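Local coordinates for protein KLLA0E08119p (Kluyveromyces lactis, PDB 3VA7) that probably catalyses the biotin-dependent, ATP-driven carboxylation of urea to urea-1-carboxylate, this chain being the urea carboxylase part of a longer two-enzyme protein, at residues V489-G494 with S604-A609; P504-M509 with S697-V702. One frame throughout, in Å; residues are numbered along the deposited sequence.

Interaction 1: V489-G494 with S604-A609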
ATOM      1  N   VAL A 489      -8.294   9.451   2.966  1.00 29.30           N
ATOM      2  CA  VAL A 489      -8.793   9.005   4.232  1.00 28.68           C
ATOM      3  C   VAL A 489      -7.698   9.131   5.252  1.00 27.81           C
ATOM      4  O   VAL A 489      -6.609   8.655   5.001  1.00 28.82           O
ATOM      5  CB  VAL A 489      -9.104   7.543   4.204  1.00 29.14           C
ATOM      6  CG1 VAL A 489      -9.600   7.074   5.613  1.00 28.47           C
ATOM      7  CG2 VAL A 489     -10.084   7.259   3.100  1.00 30.03           C
ATOM      8  N   GLN A 490      -7.981   9.761   6.395  1.00 26.82           N
ATOM      9  CA  GLN A 490      -6.994   9.911   7.483  1.00 25.47           C
ATOM     10  C   GLN A 490      -7.675   9.650   8.794  1.00 25.00           C
ATOM     11  O   GLN A 490      -8.915   9.768   8.833  1.00 25.42           O
ATOM     12  CB  GLN A 490      -6.388  11.317   7.498  1.00 24.98           C
ATOM     13  CG  GLN A 490      -5.624  11.658   6.258  1.00 23.74           C
ATOM     14  CD  GLN A 490      -4.352  10.846   6.145  1.00 25.41           C
ATOM     15  OE1 GLN A 490      -3.735  10.818   5.078  1.00 29.13           O
ATOM     16  NE2 GLN A 490      -3.953  10.170   7.237  1.00 18.32           N
ATOM     17  N   ASP A 491      -6.908   9.294   9.841  1.00 23.76           N
ATOM     18  CA  ASP A 491      -7.440   9.269  11.212  1.00 24.17           C
ATOM     19  C   ASP A 491      -6.467   9.797  12.254  1.00 24.64           C
ATOM     20  O   ASP A 491      -5.330  10.105  11.926  1.00 24.98           O
ATOM     21  CB  ASP A 491      -8.014   7.898  11.612  1.00 24.00           C
ATOM     22  CG  ASP A 491      -6.954   6.786  11.686  1.00 26.26           C
ATOM     23  OD1 ASP A 491      -5.740   7.094  11.758  1.00 27.33           O
ATOM     24  OD2 ASP A 491      -7.350   5.586  11.685  1.00 26.94           O
ATOM     25  N   TYR A 492      -6.902   9.913  13.515  1.00 24.96           N
ATOM     26  CA  TYR A 492      -6.134  10.651  14.513  1.00 24.80           C
ATOM     27  C   TYR A 492      -6.133   9.931  15.825  1.00 25.61           C
ATOM     28  O   TYR A 492      -7.228   9.621  16.325  1.00 25.91           O
ATOM     29  CB  TYR A 492      -6.762  12.014  14.755  1.00 25.07           C
ATOM     30  CG  TYR A 492      -6.003  12.737  15.824  1.00 22.69           C
ATOM     31  CD1 TYR A 492      -4.896  13.525  15.486  1.00 20.22           C
ATOM     32  CD2 TYR A 492      -6.356  12.594  17.183  1.00 21.77           C
ATOM     33  CE1 TYR A 492      -4.162  14.163  16.456  1.00 20.53           C
ATOM     34  CE2 TYR A 492      -5.644  13.257  18.178  1.00 19.72           C
ATOM     35  CZ  TYR A 492      -4.554  14.016  17.796  1.00 22.16           C
ATOM     36  OH  TYR A 492      -3.823  14.636  18.733  1.00 28.42           O
ATOM     37  N   PRO A 493      -4.940   9.731  16.453  1.00 26.05           N
ATOM     38  CA  PRO A 493      -3.631  10.332  16.177  1.00 26.08           C
ATOM     39  C   PRO A 493      -2.877   9.790  14.963  1.00 26.60           C
ATOM     40  O   PRO A 493      -1.851  10.361  14.589  1.00 27.59           O
ATOM     41  CB  PRO A 493      -2.831  10.051  17.448  1.00 25.47           C
ATOM     42  CG  PRO A 493      -3.512   8.835  18.065  1.00 24.39           C
ATOM     43  CD  PRO A 493      -4.880   8.779  17.598  1.00 25.63           C
ATOM     44  N   GLY A 494      -3.380   8.746  14.326  1.00 26.98           N
ATOM     45  CA  GLY A 494      -2.718   8.210  13.113  1.00 26.49           C
ATOM     46  C   GLY A 494      -1.989   6.910  13.424  1.00 26.71           C
ATOM     47  O   GLY A 494      -2.348   6.168  14.359  1.00 25.14           O
ATOM     48  N   SER A 604      -4.056   1.659  12.229  1.00 32.04           N
ATOM     49  CA  SER A 604      -4.634   2.930  11.789  1.00 30.83           C
ATOM     50  C   SER A 604      -5.165   2.833  10.380  1.00 30.54           C
ATOM     51  O   SER A 604      -4.616   2.120   9.519  1.00 30.80           O
ATOM     52  CB  SER A 604      -3.589   4.034  11.804  1.00 30.24           C
ATOM     53  OG  SER A 604      -4.085   5.139  11.087  1.00 29.74           O
ATOM     54  N   ARG A 605      -6.228   3.580  10.151  1.00 29.82           N
ATOM     55  CA  ARG A 605      -6.811   3.700   8.846  1.00 29.20           C
ATOM     56  C   ARG A 605      -6.228   4.848   8.045  1.00 28.33           C
ATOM     57  O   ARG A 605      -6.764   5.178   6.981  1.00 28.96           O
ATOM     58  CB  ARG A 605      -8.317   3.863   8.984  1.00 29.67           C
ATOM     59  CG  ARG A 605      -8.938   2.606   9.497  1.00 31.03           C
ATOM     60  CD  ARG A 605     -10.389   2.804   9.717  1.00 32.77           C
ATOM     61  NE  ARG A 605     -11.060   1.522   9.895  1.00 30.06           N
ATOM     62  CZ  ARG A 605     -11.313   0.920  11.045  1.00 29.55           C
ATOM     63  NH1 ARG A 605     -10.926   1.453  12.184  1.00 23.26           N
ATOM     64  NH2 ARG A 605     -11.955  -0.263  11.019  1.00 35.48           N
ATOM     65  N   SER A 606      -5.141   5.452   8.525  1.00 26.64           N
ATOM     66  CA  SER A 606      -4.565   6.585   7.818  1.00 25.84           C
ATOM     67  C   SER A 606      -3.835   6.144   6.580  1.00 26.37           C
ATOM     68  O   SER A 606      -3.159   5.090   6.584  1.00 26.01           O
ATOM     69  CB  SER A 606      -3.606   7.378   8.688  1.00 24.70           C
ATOM     70  OG  SER A 606      -4.315   8.160   9.609  1.00 25.85           O
ATOM     71  N   THR A 607      -3.943   6.987   5.545  1.00 26.15           N
ATOM     72  CA  THR A 607      -3.241   6.789   4.295  1.00 25.81           C
ATOM     73  C   THR A 607      -1.802   7.308   4.333  1.00 25.66           C
ATOM     74  O   THR A 607      -1.567   8.492   4.591  1.00 25.00           O
ATOM     75  CB  THR A 607      -3.935   7.538   3.175  1.00 26.67           C
ATOM     76  OG1 THR A 607      -5.353   7.268   3.184  1.00 28.46           O
ATOM     77  CG2 THR A 607      -3.341   7.160   1.847  1.00 26.17           C
ATOM     78  N   PHE A 608      -0.835   6.422   4.064  1.00 25.35           N
ATOM     79  CA  PHE A 608       0.542   6.851   3.794  1.00 24.95           C
ATOM     80  C   PHE A 608       0.847   6.590   2.329  1.00 25.27           C
ATOM     81  O   PHE A 608       1.235   5.474   1.973  1.00 26.20           O
ATOM     82  CB  PHE A 608       1.526   6.084   4.657  1.00 23.97           C
ATOM     83  CG  PHE A 608       2.964   6.507   4.460  1.00 23.00           C
ATOM     84  CD1 PHE A 608       3.302   7.847   4.274  1.00 21.32           C
ATOM     85  CD2 PHE A 608       3.977   5.580   4.489  1.00 19.71           C
ATOM     86  CE1 PHE A 608       4.659   8.212   4.076  1.00 23.77           C
ATOM     87  CE2 PHE A 608       5.319   5.952   4.310  1.00 23.20           C
ATOM     88  CZ  PHE A 608       5.664   7.256   4.085  1.00 21.78           C
ATOM     89  N   ALA A 609       0.669   7.598   1.478  1.00 25.36           N
ATOM     90  CA  ALA A 609       0.612   7.391   0.011  1.00 24.93           C
ATOM     91  C   ALA A 609       1.958   6.892  -0.492  1.00 25.28           C
ATOM     92  O   ALA A 609       2.048   5.839  -1.113  1.00 24.84           O
ATOM     93  CB  ALA A 609       0.196   8.643  -0.687  1.00 24.14           C
TER
HETATM   94  O   HOH W   1      -6.798   7.129   1.118  1.00 29.60           O
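The carboxylate of Asp491 lies against the hydroxyls of Ser604 and Ser606 and the backbone N of Arg605, where Ser604 forms an ST turn. Its OD1 accepts two hydroxyls. Ser604 OG reaches Asp491 OD1 at 2.6 Å on the syn side, 18° out of the carboxylate plane. Ser606 OG comes to Asp491 OD1 from above that plane, at 2.8 Å. The other oxygen, Asp491 OD2, accepts from the backbone N of Arg605 at 2.8 Å. A chi1 of 66° sets Asp491 CG between its own backbone N and carbonyl carbon, and the side chain starts toward the turn. The turn itself is closed by Ser606 N, which donates to Ser604 OG at 2.8 Å. Three donors thus fix the rotation of a buried carboxylate and would be expected to stabilise its negative charge. The Arg605 guanidinium leads away to Val598 O. The contact joins the end of edge strand 488-490 to the loop between strands 587-592 and 626-628, in the carboxyltransferase part of the enzyme. At the strand end, Val489 O is gripped twice by Thr607, by its backbone N and by OG1. Thr607 OG1 meets Val489 O at 2.6 Å, in the carbonyl plane and on a lone pair.

Interaction 2: P504-M509 with S697-V702. With BTI (5-(hexahydro-2-oxo-1H-thieno[3,4-D]imidazol-6-yl)pentanal), chain B.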
ATOM      1  N   PRO A 504       5.737   6.728   9.618  1.00 22.91           N
ATOM      2  CA  PRO A 504       5.244   7.956  10.170  1.00 22.31           C
ATOM      3  C   PRO A 504       3.812   7.776  10.605  1.00 22.68           C
ATOM      4  O   PRO A 504       3.174   6.754  10.255  1.00 22.68           O
ATOM      5  CB  PRO A 504       5.382   8.946   9.008  1.00 21.97           C
ATOM      6  CG  PRO A 504       5.216   8.149   7.808  1.00 22.01           C
ATOM      7  CD  PRO A 504       5.908   6.829   8.158  1.00 23.27           C
ATOM      8  N   PRO A 505       3.317   8.717  11.437  1.00 22.68           N
ATOM      9  CA  PRO A 505       1.950   8.606  11.892  1.00 22.94           C
ATOM     10  C   PRO A 505       0.957   8.845  10.759  1.00 22.23           C
ATOM     11  O   PRO A 505      -0.138   8.301  10.791  1.00 21.86           O
ATOM     12  CB  PRO A 505       1.833   9.738  12.936  1.00 22.37           C
ATOM     13  CG  PRO A 505       2.897  10.656  12.602  1.00 22.18           C
ATOM     14  CD  PRO A 505       4.009   9.828  12.109  1.00 22.56           C
ATOM     15  N   SER A 506       1.328   9.672   9.798  1.00 22.05           N
ATOM     16  CA  SER A 506       0.355  10.089   8.794  1.00 23.72           C
ATOM     17  C   SER A 506      -0.807  10.785   9.505  1.00 23.88           C
ATOM     18  O   SER A 506      -0.568  11.570  10.348  1.00 25.37           O
ATOM     19  CB  SER A 506      -0.094   8.888   7.925  1.00 22.66           C
ATOM     20  OG  SER A 506       0.970   8.553   7.059  1.00 22.39           O
ATOM     21  N   GLY A 507      -2.051  10.470   9.224  1.00 24.97           N
ATOM     22  CA  GLY A 507      -3.121  11.228   9.807  1.00 26.42           C
ATOM     23  C   GLY A 507      -3.151  12.624   9.228  1.00 27.58           C
ATOM     24  O   GLY A 507      -2.363  12.936   8.311  1.00 28.07           O
ATOM     25  N   PRO A 508      -4.031  13.481   9.768  1.00 27.97           N
ATOM     26  CA  PRO A 508      -4.212  14.827   9.221  1.00 28.36           C
ATOM     27  C   PRO A 508      -3.018  15.687   9.520  1.00 29.93           C
ATOM     28  O   PRO A 508      -2.416  15.669  10.619  1.00 29.58           O
ATOM     29  CB  PRO A 508      -5.372  15.395  10.017  1.00 28.51           C
ATOM     30  CG  PRO A 508      -5.294  14.648  11.353  1.00 28.74           C
ATOM     31  CD  PRO A 508      -4.756  13.271  11.036  1.00 28.03           C
ATOM     32  N   MET A 509      -2.708  16.480   8.527  1.00 31.15           N
ATOM     33  CA  MET A 509      -1.657  17.451   8.591  1.00 31.32           C
ATOM     34  C   MET A 509      -1.984  18.650   9.499  1.00 31.12           C
ATOM     35  O   MET A 509      -1.070  19.315   9.995  1.00 31.13           O
ATOM     36  CB  MET A 509      -1.494  17.899   7.155  1.00 31.96           C
ATOM     37  CG  MET A 509      -0.269  18.589   6.883  1.00 32.99           C
ATOM     38  SD  MET A 509       1.064  17.443   6.693  1.00 35.56           S
ATOM     39  CE  MET A 509       2.138  18.622   5.803  1.00 30.26           C
ATOM     40  N   SER A 697       6.753  21.599  -1.184  1.00 28.54           N
ATOM     41  CA  SER A 697       6.296  21.293   0.160  1.00 28.37           C
ATOM     42  C   SER A 697       5.177  20.308   0.046  1.00 27.95           C
ATOM     43  O   SER A 697       4.409  20.412  -0.878  1.00 28.97           O
ATOM     44  CB  SER A 697       5.773  22.542   0.859  1.00 28.55           C
ATOM     45  OG  SER A 697       6.812  23.438   1.165  1.00 30.52           O
ATOM     46  N   ASN A 698       5.084  19.345   0.951  1.00 26.69           N
ATOM     47  CA  ASN A 698       3.965  18.387   0.946  1.00 27.50           C
ATOM     48  C   ASN A 698       3.929  17.678   2.294  1.00 27.34           C
ATOM     49  O   ASN A 698       4.600  18.123   3.231  1.00 27.58           O
ATOM     50  CB  ASN A 698       3.971  17.379  -0.218  1.00 25.94           C
ATOM     51  CG  ASN A 698       5.173  16.446  -0.203  1.00 29.20           C
ATOM     52  OD1 ASN A 698       6.121  16.606   0.562  1.00 33.15           O
ATOM     53  ND2 ASN A 698       5.146  15.463  -1.077  1.00 33.21           N
ATOM     54  N   ARG A 699       3.178  16.586   2.398  1.00 26.21           N
ATOM     55  CA  ARG A 699       3.072  15.934   3.671  1.00 25.24           C
ATOM     56  C   ARG A 699       4.406  15.356   4.166  1.00 26.02           C
ATOM     57  O   ARG A 699       4.545  15.056   5.369  1.00 26.78           O
ATOM     58  CB  ARG A 699       1.976  14.899   3.636  1.00 24.95           C
ATOM     59  CG  ARG A 699       0.568  15.513   3.488  1.00 25.75           C
ATOM     60  CD  ARG A 699      -0.464  14.394   3.156  1.00 27.59           C
ATOM     61  NE  ARG A 699      -0.304  13.257   4.071  1.00 27.60           N
ATOM     62  CZ  ARG A 699      -0.952  13.081   5.229  1.00 26.66           C
ATOM     63  NH1 ARG A 699      -1.896  13.942   5.638  1.00 23.65           N
ATOM     64  NH2 ARG A 699      -0.693  11.984   5.952  1.00 26.45           N
ATOM     65  N   PHE A 700       5.426  15.269   3.308  1.00 25.35           N
ATOM     66  CA  PHE A 700       6.696  14.770   3.826  1.00 26.18           C
ATOM     67  C   PHE A 700       7.331  15.866   4.651  1.00 27.69           C
ATOM     68  O   PHE A 700       8.169  15.582   5.537  1.00 28.57           O
ATOM     69  CB  PHE A 700       7.729  14.287   2.752  1.00 26.33           C
ATOM     70  CG  PHE A 700       7.166  13.398   1.669  1.00 24.81           C
ATOM     71  CD1 PHE A 700       7.623  13.524   0.370  1.00 27.01           C
ATOM     72  CD2 PHE A 700       6.186  12.462   1.934  1.00 28.10           C
ATOM     73  CE1 PHE A 700       7.145  12.713  -0.644  1.00 27.63           C
ATOM     74  CE2 PHE A 700       5.656  11.655   0.901  1.00 30.95           C
ATOM     75  CZ  PHE A 700       6.142  11.792  -0.377  1.00 30.34           C
ATOM     76  N   GLY A 701       6.965  17.118   4.357  1.00 28.23           N
ATOM     77  CA  GLY A 701       7.621  18.242   4.976  1.00 28.38           C
ATOM     78  C   GLY A 701       7.468  19.503   4.160  1.00 29.22           C
ATOM     79  O   GLY A 701       7.250  19.452   2.964  1.00 29.83           O
ATOM     80  N   VAL A 702       7.602  20.644   4.822  1.00 29.28           N
ATOM     81  CA  VAL A 702       7.316  21.923   4.246  1.00 28.77           C
ATOM     82  C   VAL A 702       8.606  22.670   4.138  1.00 28.44           C
ATOM     83  O   VAL A 702       9.214  22.998   5.120  1.00 28.13           O
ATOM     84  CB  VAL A 702       6.227  22.655   5.069  1.00 29.00           C
ATOM     85  CG1 VAL A 702       6.133  24.141   4.707  1.00 28.05           C
ATOM     86  CG2 VAL A 702       4.857  21.921   4.854  1.00 28.28           C
TER
HETATM   87  C11 BTI B1901      10.494  17.371   1.429  1.00 25.60           C
HETATM   88  O11 BTI B1901      11.406  17.346   0.546  1.00 24.16           O
HETATM   89  C10 BTI B1901      10.669  16.899   2.905  1.00 21.46           C
HETATM   90  C9  BTI B1901      12.063  16.312   3.118  1.00 18.39           C
HETATM   91  C8  BTI B1901      12.485  16.100   4.565  1.00 21.52           C
HETATM   92  C7  BTI B1901      14.007  15.994   4.796  1.00 20.98           C
HETATM   93  C2  BTI B1901      14.730  15.023   3.886  1.00 22.09           C
HETATM   94  S1  BTI B1901      14.132  13.365   4.031  1.00 26.18           S
HETATM   95  C6  BTI B1901      15.625  12.640   3.451  1.00 24.36           C
HETATM   96  C5  BTI B1901      16.758  13.599   3.743  1.00 25.05           C
HETATM   97  N3  BTI B1901      17.322  13.047   4.948  1.00 23.28           N
HETATM   98  C3  BTI B1901      17.081  13.817   5.976  1.00 25.41           C
HETATM   99  O3  BTI B1901      17.532  13.569   7.189  1.00 28.17           O
HETATM  100  N2  BTI B1901      16.383  14.883   5.647  1.00 26.61           N
HETATM  101  C4  BTI B1901      16.215  14.959   4.201  1.00 25.69           C
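Arg699 reaches from the tight turn between strands 691-698 and 701-705 to the backbone of Gly507. Its CB lies 4.1 Å from Met509 SD, and CG is nearer to the same sulfur, at 3.8 Å. The chain then bends at chi3 (48°), which turns the guanidinium toward the 504-509 loop. NE forms a salt bridge with Asp749. At the tip, NH1 and NH2 both donate to one acceptor, Gly507 O. Arg699 NH1 lies 2.9 Å from Gly507 O, and Arg699 NH2 3.0 Å from Gly507 O. The grip is end-on, through both terminal nitrogens, and the oxygen lies only 9° out of the guanidinium plane. Ser506 CB also sits at the guanidinium edge, 3.7 Å from Arg699 NH2. NH1 has a second charged partner in Glu531, which also accepts from Met509 N. Two acids and a carbonyl thus fix the group's orientation. A leucine here would probably leave Gly507 O without both donors and Asp749 and Glu531 without their positive mate.

Met509 runs past Arg699 in the opposite direction. Its CE reaches Arg699 CA at 3.6 Å and lies beside Asn698 O, with Val702 CG2 farther off.

The 698-701 turn is type I, with an Asx turn in which Asn698 OD1 accepts from Phe700 N. Phe700 and Gly701 line the biotin pocket, and BTI C10 lies 3.9 Å from Gly701 CA. The backbone of that glycine thus lies close against the biotin chain, which is carried by Lys1202. The contact therefore joins the biotin-binding hairpin to the loop that leads into helix 511-520, with strand 587-592 packed against Pro508, Met509 and Arg699.

Overall arrangement
From the N terminus, the chain passes the biotin carboxylase region and reaches 489-494, then 504-509 just before helix 511-520. It next builds several strands of the carboxyltransferase region. Residues 604-609 return to 489-494, and interaction 1 closes a loop there. Only later does 697-702 come back to 504-509, in interaction 2. The segments alternate, so the two loops cross. Their centres are 11 Å apart and they touch, with Gln490 and Asp491 packed against Gly507 and Pro508. Interaction 1 ties an edge strand to a long loop of the same region. Interaction 2 ties the neighbouring loop to the sheet that lines the biotin pocket.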